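DTor_3x33L (PDB 4YY2) is a computationally designed, left-handed alpha/alpha toroid of three tandem repeats with a closed architecture, and probably has no natural biological function. Local coordinates at residues 10-15 with 43-48; 81-84 with 89-92. One frame throughout, in Å; residues are numbered along the deposited sequence.

Contact 1 of 2, residues 10-15 with 43-48; sequences EVLLEL and EVLLEL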
ATOM      1  N   GLU A  10      -4.011  -1.468  -8.647  1.00 33.84           N
ATOM      2  CA  GLU A  10      -2.928  -2.200  -9.298  1.00 34.13           C
ATOM      3  C   GLU A  10      -1.591  -1.544  -9.154  1.00 32.83           C
ATOM      4  O   GLU A  10      -0.607  -2.181  -8.839  1.00 30.85           O
ATOM      5  CB  GLU A  10      -3.249  -2.249 -10.749  1.00 41.71           C
ATOM      6  CG  GLU A  10      -3.140  -3.591 -11.345  1.00 54.78           C
ATOM      7  CD  GLU A  10      -3.569  -3.611 -12.812  1.00 62.35           C
ATOM      8  OE1 GLU A  10      -4.184  -2.620 -13.338  1.00 53.91           O
ATOM      9  OE2 GLU A  10      -3.275  -4.661 -13.427  1.00 67.43           O
ATOM     10  N   VAL A  11      -1.561  -0.227  -9.282  1.00 31.96           N
ATOM     11  CA  VAL A  11      -0.327   0.506  -9.078  1.00 30.68           C
ATOM     12  C   VAL A  11       0.140   0.409  -7.601  1.00 29.84           C
ATOM     13  O   VAL A  11       1.348   0.187  -7.322  1.00 30.45           O
ATOM     14  CB  VAL A  11      -0.447   1.955  -9.496  1.00 29.84           C
ATOM     15  CG1 VAL A  11       0.829   2.713  -9.218  1.00 29.04           C
ATOM     16  CG2 VAL A  11      -0.817   2.079 -10.975  1.00 34.86           C
ATOM     17  N   LEU A  12      -0.794   0.549  -6.649  1.00 30.26           N
ATOM     18  CA  LEU A  12      -0.429   0.384  -5.229  1.00 31.38           C
ATOM     19  C   LEU A  12       0.153  -0.998  -4.962  1.00 29.01           C
ATOM     20  O   LEU A  12       1.197  -1.149  -4.242  1.00 28.39           O
ATOM     21  CB  LEU A  12      -1.620   0.627  -4.265  1.00 31.51           C
ATOM     22  CG  LEU A  12      -2.097   2.086  -4.264  1.00 31.69           C
ATOM     23  CD1 LEU A  12      -3.390   2.222  -3.481  1.00 35.48           C
ATOM     24  CD2 LEU A  12      -1.039   3.053  -3.763  1.00 33.29           C
ATOM     25  N   LEU A  13      -0.468  -2.012  -5.529  1.00 29.91           N
ATOM     26  CA  LEU A  13       0.071  -3.386  -5.360  1.00 29.88           C
ATOM     27  C   LEU A  13       1.455  -3.551  -5.942  1.00 28.49           C
ATOM     28  O   LEU A  13       2.270  -4.261  -5.341  1.00 31.98           O
ATOM     29  CB  LEU A  13      -0.869  -4.422  -5.944  1.00 32.35           C
ATOM     30  CG  LEU A  13      -2.194  -4.546  -5.174  1.00 33.98           C
ATOM     31  CD1 LEU A  13      -3.176  -5.390  -5.973  1.00 39.48           C
ATOM     32  CD2 LEU A  13      -2.043  -5.163  -3.761  1.00 33.90           C
ATOM     33  N   GLU A  14       1.747  -2.870  -7.038  1.00 28.76           N
ATOM     34  CA  GLU A  14       3.078  -2.913  -7.633  1.00 33.59           C
ATOM     35  C   GLU A  14       4.106  -2.254  -6.762  1.00 31.38           C
ATOM     36  O   GLU A  14       5.229  -2.766  -6.569  1.00 31.48           O
ATOM     37  CB  GLU A  14       3.098  -2.317  -9.044  1.00 39.53           C
ATOM     38  CG  GLU A  14       2.363  -3.213 -10.062  1.00 43.14           C
ATOM     39  CD  GLU A  14       2.450  -2.698 -11.503  1.00 49.41           C
ATOM     40  OE1 GLU A  14       3.025  -1.618 -11.730  1.00 53.20           O
ATOM     41  OE2 GLU A  14       1.931  -3.375 -12.397  1.00 50.79           O
ATOM     42  N   LEU A  15       3.720  -1.129  -6.173  1.00 31.10           N
ATOM     43  CA  LEU A  15       4.591  -0.419  -5.262  1.00 30.60           C
ATOM     44  C   LEU A  15       4.875  -1.267  -4.026  1.00 32.43           C
ATOM     45  O   LEU A  15       5.985  -1.231  -3.488  1.00 30.93           O
ATOM     46  CB  LEU A  15       4.006   0.975  -4.871  1.00 31.68           C
ATOM     47  CG  LEU A  15       3.941   1.971  -6.020  1.00 30.46           C
ATOM     48  CD1 LEU A  15       3.194   3.213  -5.672  1.00 34.91           C
ATOM     49  CD2 LEU A  15       5.317   2.305  -6.592  1.00 36.06           C
ATOM     50  N   GLU A  43      -8.195  -2.387   4.047  1.00 28.23           N
ATOM     51  CA  GLU A  43      -7.654  -3.191   5.142  1.00 30.67           C
ATOM     52  C   GLU A  43      -6.534  -4.137   4.690  1.00 36.26           C
ATOM     53  O   GLU A  43      -5.492  -4.262   5.356  1.00 30.69           O
ATOM     54  CB  GLU A  43      -8.781  -4.051   5.713  1.00 37.07           C
ATOM     55  CG  GLU A  43      -8.499  -4.751   6.986  1.00 37.41           C
ATOM     56  CD  GLU A  43      -9.678  -5.623   7.411  1.00 42.39           C
ATOM     57  OE1 GLU A  43     -10.680  -5.788   6.664  1.00 41.88           O
ATOM     58  OE2 GLU A  43      -9.574  -6.135   8.494  1.00 43.49           O
ATOM     59  N   VAL A  44      -6.762  -4.851   3.565  1.00 34.08           N
ATOM     60  CA  VAL A  44      -5.748  -5.715   3.016  1.00 32.04           C
ATOM     61  C   VAL A  44      -4.473  -5.000   2.575  1.00 32.88           C
ATOM     62  O   VAL A  44      -3.355  -5.451   2.858  1.00 31.29           O
ATOM     63  CB  VAL A  44      -6.269  -6.524   1.822  1.00 34.14           C
ATOM     64  CG1 VAL A  44      -5.224  -7.466   1.295  1.00 34.55           C
ATOM     65  CG2 VAL A  44      -7.492  -7.332   2.241  1.00 38.13           C
ATOM     66  N   LEU A  45      -4.644  -3.839   1.925  1.00 30.80           N
ATOM     67  CA  LEU A  45      -3.472  -3.062   1.542  1.00 34.04           C
ATOM     68  C   LEU A  45      -2.640  -2.729   2.760  1.00 30.57           C
ATOM     69  O   LEU A  45      -1.416  -2.811   2.756  1.00 30.71           O
ATOM     70  CB  LEU A  45      -3.863  -1.786   0.804  1.00 33.95           C
ATOM     71  CG  LEU A  45      -4.427  -2.029  -0.635  1.00 33.25           C
ATOM     72  CD1 LEU A  45      -5.030  -0.749  -1.192  1.00 33.93           C
ATOM     73  CD2 LEU A  45      -3.375  -2.571  -1.572  1.00 35.17           C
ATOM     74  N   LEU A  46      -3.328  -2.347   3.847  1.00 29.67           N
ATOM     75  CA  LEU A  46      -2.609  -1.984   5.104  1.00 28.90           C
ATOM     76  C   LEU A  46      -1.878  -3.189   5.670  1.00 29.99           C
ATOM     77  O   LEU A  46      -0.704  -3.059   6.129  1.00 28.83           O
ATOM     78  CB  LEU A  46      -3.615  -1.377   6.119  1.00 29.18           C
ATOM     79  CG  LEU A  46      -4.116   0.008   5.677  1.00 30.08           C
ATOM     80  CD1 LEU A  46      -5.325   0.392   6.496  1.00 30.98           C
ATOM     81  CD2 LEU A  46      -3.054   1.097   5.725  1.00 31.78           C
ATOM     82  N   GLU A  47      -2.507  -4.368   5.635  1.00 28.32           N
ATOM     83  CA  GLU A  47      -1.787  -5.553   6.095  1.00 33.48           C
ATOM     84  C   GLU A  47      -0.534  -5.837   5.248  1.00 30.94           C
ATOM     85  O   GLU A  47       0.504  -6.316   5.772  1.00 30.79           O
ATOM     86  CB  GLU A  47      -2.730  -6.730   6.119  1.00 37.40           C
ATOM     87  CG  GLU A  47      -3.798  -6.552   7.196  1.00 38.73           C
ATOM     88  CD  GLU A  47      -4.762  -7.720   7.321  1.00 47.17           C
ATOM     89  OE1 GLU A  47      -4.662  -8.698   6.595  1.00 45.05           O
ATOM     90  OE2 GLU A  47      -5.694  -7.640   8.134  1.00 43.20           O
ATOM     91  N   LEU A  48      -0.664  -5.655   3.955  1.00 30.31           N
ATOM     92  CA  LEU A  48       0.461  -5.941   3.018  1.00 30.73           C
ATOM     93  C   LEU A  48       1.591  -4.985   3.249  1.00 31.03           C
ATOM     94  O   LEU A  48       2.780  -5.367   3.180  1.00 35.91           O
ATOM     95  CB  LEU A  48       0.002  -5.953   1.569  1.00 28.49           C
ATOM     96  CG  LEU A  48      -0.901  -7.110   1.150  1.00 34.96           C
ATOM     97  CD1 LEU A  48      -1.545  -6.809  -0.194  1.00 35.29           C
ATOM     98  CD2 LEU A  48      -0.117  -8.416   1.122  1.00 38.55           C
TER
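Leu45 lays its two terminal methyls against two different leucines of the facing helix. Its CD2 meets CD2 of Leu13 at 3.6 Å, the closest approach between 10-15 and 43-48, while its other branch, CD1, touches CD1 of Leu12 at 4.1 Å. In both pairs the side chains cross at about a right angle, methyl end against methyl end, so Leu45 reaches two consecutive residues of one helix. With chi1 at -71°, CG swings away from the carbonyl carbon and lies near the backbone N, and the fork at CG then spreads the methyls toward both partners. Leu13 CD2 is shared as well: besides Leu45 it meets CD1 of Leu48, about one turn further along, at 4.0 Å, the side chains here meeting at a slant rather than a right angle.

The two segments run nearly parallel, at 15°, with their axes 11.0 Å apart. At that separation the backbones stay well clear of each other, and leucines reaching out from both helices are long enough to meet between them. All four leucines are buried, and the contact is wholly apolar, as befits a contact whose centre lies about 3 Å from the centre of the chain.

Helices 8-20 and 41-53 thus meet in the middle of the toroid, and other helices close round them. Leu12 also packs on Leu79 of helix 74-86 and Phe97 of helix 90-101, whereas helix 24-36 supplies Val27 against Leu13 and Lys30 against Leu48.

Contact 2 of 2, residues 81-84 with 89-92; sequences LIAE and TKEE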
ATOM      1  N   LEU A  81       2.746   5.555   3.731  1.00 30.97           N
ATOM      2  CA  LEU A  81       3.021   4.304   4.391  1.00 34.55           C
ATOM      3  C   LEU A  81       3.904   3.390   3.570  1.00 34.00           C
ATOM      4  O   LEU A  81       4.798   2.757   4.098  1.00 30.49           O
ATOM      5  CB  LEU A  81       1.721   3.610   4.787  1.00 31.10           C
ATOM      6  CG  LEU A  81       0.952   4.335   5.880  1.00 33.44           C
ATOM      7  CD1 LEU A  81      -0.468   3.783   6.135  1.00 32.65           C
ATOM      8  CD2 LEU A  81       1.740   4.336   7.183  1.00 37.66           C
ATOM      9  N   ILE A  82       3.664   3.353   2.264  1.00 31.09           N
ATOM     10  CA  ILE A  82       4.525   2.574   1.335  1.00 34.96           C
ATOM     11  C   ILE A  82       5.947   3.138   1.268  1.00 36.61           C
ATOM     12  O   ILE A  82       6.968   2.405   1.294  1.00 37.45           O
ATOM     13  CB  ILE A  82       3.912   2.494  -0.062  1.00 33.38           C
ATOM     14  CG1 ILE A  82       2.647   1.662  -0.014  1.00 29.96           C
ATOM     15  CG2 ILE A  82       4.931   1.920  -1.055  1.00 37.06           C
ATOM     16  CD1 ILE A  82       1.739   1.768  -1.245  1.00 35.92           C
ATOM     17  N   ALA A  83       6.036   4.450   1.308  1.00 34.26           N
ATOM     18  CA  ALA A  83       7.346   5.080   1.367  1.00 38.82           C
ATOM     19  C   ALA A  83       8.113   4.692   2.643  1.00 36.40           C
ATOM     20  O   ALA A  83       9.311   4.343   2.578  1.00 38.23           O
ATOM     21  CB  ALA A  83       7.249   6.591   1.216  1.00 39.80           C
ATOM     22  N   GLU A  84       7.429   4.741   3.768  1.00 35.90           N
ATOM     23  CA  GLU A  84       8.012   4.269   5.089  1.00 40.71           C
ATOM     24  C   GLU A  84       8.493   2.817   4.970  1.00 43.07           C
ATOM     25  O   GLU A  84       9.607   2.470   5.389  1.00 42.53           O
ATOM     26  CB  GLU A  84       7.000   4.424   6.234  1.00 46.80           C
ATOM     27  CG  GLU A  84       6.795   5.855   6.744  1.00 56.86           C
ATOM     28  CD  GLU A  84       5.597   6.050   7.697  1.00 60.22           C
ATOM     29  OE1 GLU A  84       5.538   5.341   8.715  1.00 73.00           O
ATOM     30  OE2 GLU A  84       4.700   6.921   7.459  1.00 75.26           O
ATOM     31  N   THR A  89      11.487   8.216  -0.310  1.00 44.54           N
ATOM     32  CA  THR A  89      10.846   9.428   0.128  1.00 41.92           C
ATOM     33  C   THR A  89       9.370   9.381  -0.275  1.00 44.95           C
ATOM     34  O   THR A  89       9.026   8.796  -1.288  1.00 40.80           O
ATOM     35  CB  THR A  89      11.525  10.697  -0.372  1.00 46.47           C
ATOM     36  OG1 THR A  89      11.360  10.832  -1.781  1.00 40.86           O
ATOM     37  CG2 THR A  89      13.041  10.696  -0.032  1.00 52.39           C
ATOM     38  N   LYS A  90       8.546  10.022   0.512  1.00 46.34           N
ATOM     39  CA  LYS A  90       7.131  10.195   0.167  1.00 52.99           C
ATOM     40  C   LYS A  90       7.015  10.776  -1.237  1.00 48.84           C
ATOM     41  O   LYS A  90       6.236  10.324  -2.044  1.00 41.69           O
ATOM     42  CB  LYS A  90       6.461  11.138   1.176  1.00 58.23           C
ATOM     43  CG  LYS A  90       6.652  10.731   2.648  1.00 65.73           C
ATOM     44  CD  LYS A  90       6.929  11.933   3.548  1.00 72.21           C
ATOM     45  CE  LYS A  90       8.172  12.702   3.086  1.00 72.71           C
ATOM     46  NZ  LYS A  90       8.458  13.854   3.979  1.00 76.25           N
ATOM     47  N   GLU A  91       7.854  11.762  -1.537  1.00 46.36           N
ATOM     48  CA  GLU A  91       7.831  12.413  -2.855  1.00 48.44           C
ATOM     49  C   GLU A  91       8.201  11.491  -3.984  1.00 41.70           C
ATOM     50  O   GLU A  91       7.571  11.508  -5.030  1.00 39.57           O
ATOM     51  CB  GLU A  91       8.725  13.660  -2.856  1.00 57.22           C
ATOM     52  CG  GLU A  91       8.242  14.686  -1.847  1.00 64.69           C
ATOM     53  CD  GLU A  91       6.804  15.123  -2.105  1.00 71.81           C
ATOM     54  OE1 GLU A  91       6.571  15.735  -3.168  1.00 71.59           O
ATOM     55  OE2 GLU A  91       5.903  14.840  -1.263  1.00 83.46           O
ATOM     56  N   GLU A  92       9.184  10.635  -3.764  1.00 43.55           N
ATOM     57  CA  GLU A  92       9.580   9.639  -4.737  1.00 46.49           C
ATOM     58  C   GLU A  92       8.496   8.584  -5.061  1.00 42.89           C
ATOM     59  O   GLU A  92       8.247   8.214  -6.225  1.00 40.05           O
ATOM     60  CB  GLU A  92      10.835   8.946  -4.222  1.00 58.75           C
ATOM     61  CG  GLU A  92      11.462   7.895  -5.113  1.00 69.10           C
ATOM     62  CD  GLU A  92      12.928   7.678  -4.742  1.00 77.06           C
ATOM     63  OE1 GLU A  92      13.466   6.553  -4.859  1.00 83.57           O
ATOM     64  OE2 GLU A  92      13.539   8.663  -4.294  1.00 82.65           O
TER
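Ala83 and Lys90 make the van der Waals part of this contact, and it is chiefly methyl against backbone. CB of Ala83 points toward 89-92 and lies 3.7 Å from the backbone N of Lys90, with the carbonyl O of Thr89 at 3.8 Å. The methyl therefore sits against the peptide that leads into the next helix. Alanine suits the place because the backbones come close here: CA of Ala83 and CA of Lys90 are 5.3 Å apart, a spacing that a small side chain can fill. Lys90 adds a looser touch through the aliphatic start of its chain, its CG lying 4.4 Å from CB of Ala83. Beyond that point the chain leads away from 81-84 and carries the ammonium group off the packed surface, a fitting use of a long residue whose base is apolar and whose end is charged.

The side-chain hydrogen bond within these segments is a capping bond in 89-92. Thr89 stands at the N-cap of helix 90-101, and its OG1 accepts from the backbone N of Glu92 at 3.0 Å, with an N-H...O angle of 152°. Its chi1 of 69° brings the hydroxyl forward to the first turn, where it meets an amide that has no earlier helical carbonyl to bond. Threonine serves well here, since a short side chain bearing a hydroxyl can reach that amide.

Ala83 also touches Val93, within the first turn of helix 90-101. The contact braces the turn of an alpha-alpha hairpin: helix 74-86 ends, a short connection turns the chain, and a threonine-capped helix begins, as in the helical pairs of alpha/alpha toroids.

Contact 1 belongs to the core and contact 2 to the partly exposed periphery, their centres about 13 Å apart. The first joins helices 8-20 and 41-53, distant in sequence, through leucine methyls between well-separated axes; the second joins consecutive helices 74-86 and 90-101 at their connection, where a single methyl lies against backbone and a hydroxyl caps the new helix. They share no helix, yet they touch: Leu46 CD2 lies 3.8 Å from Leu81 CD1, and Ile82 packs on Leu12 and Leu15. Helix 74-86 therefore turns apolar residues inward to the centre while Ala83 faces its hairpin partner. Leucine hydrocarbon makes up the core contact; small and polar groups serve at the turn.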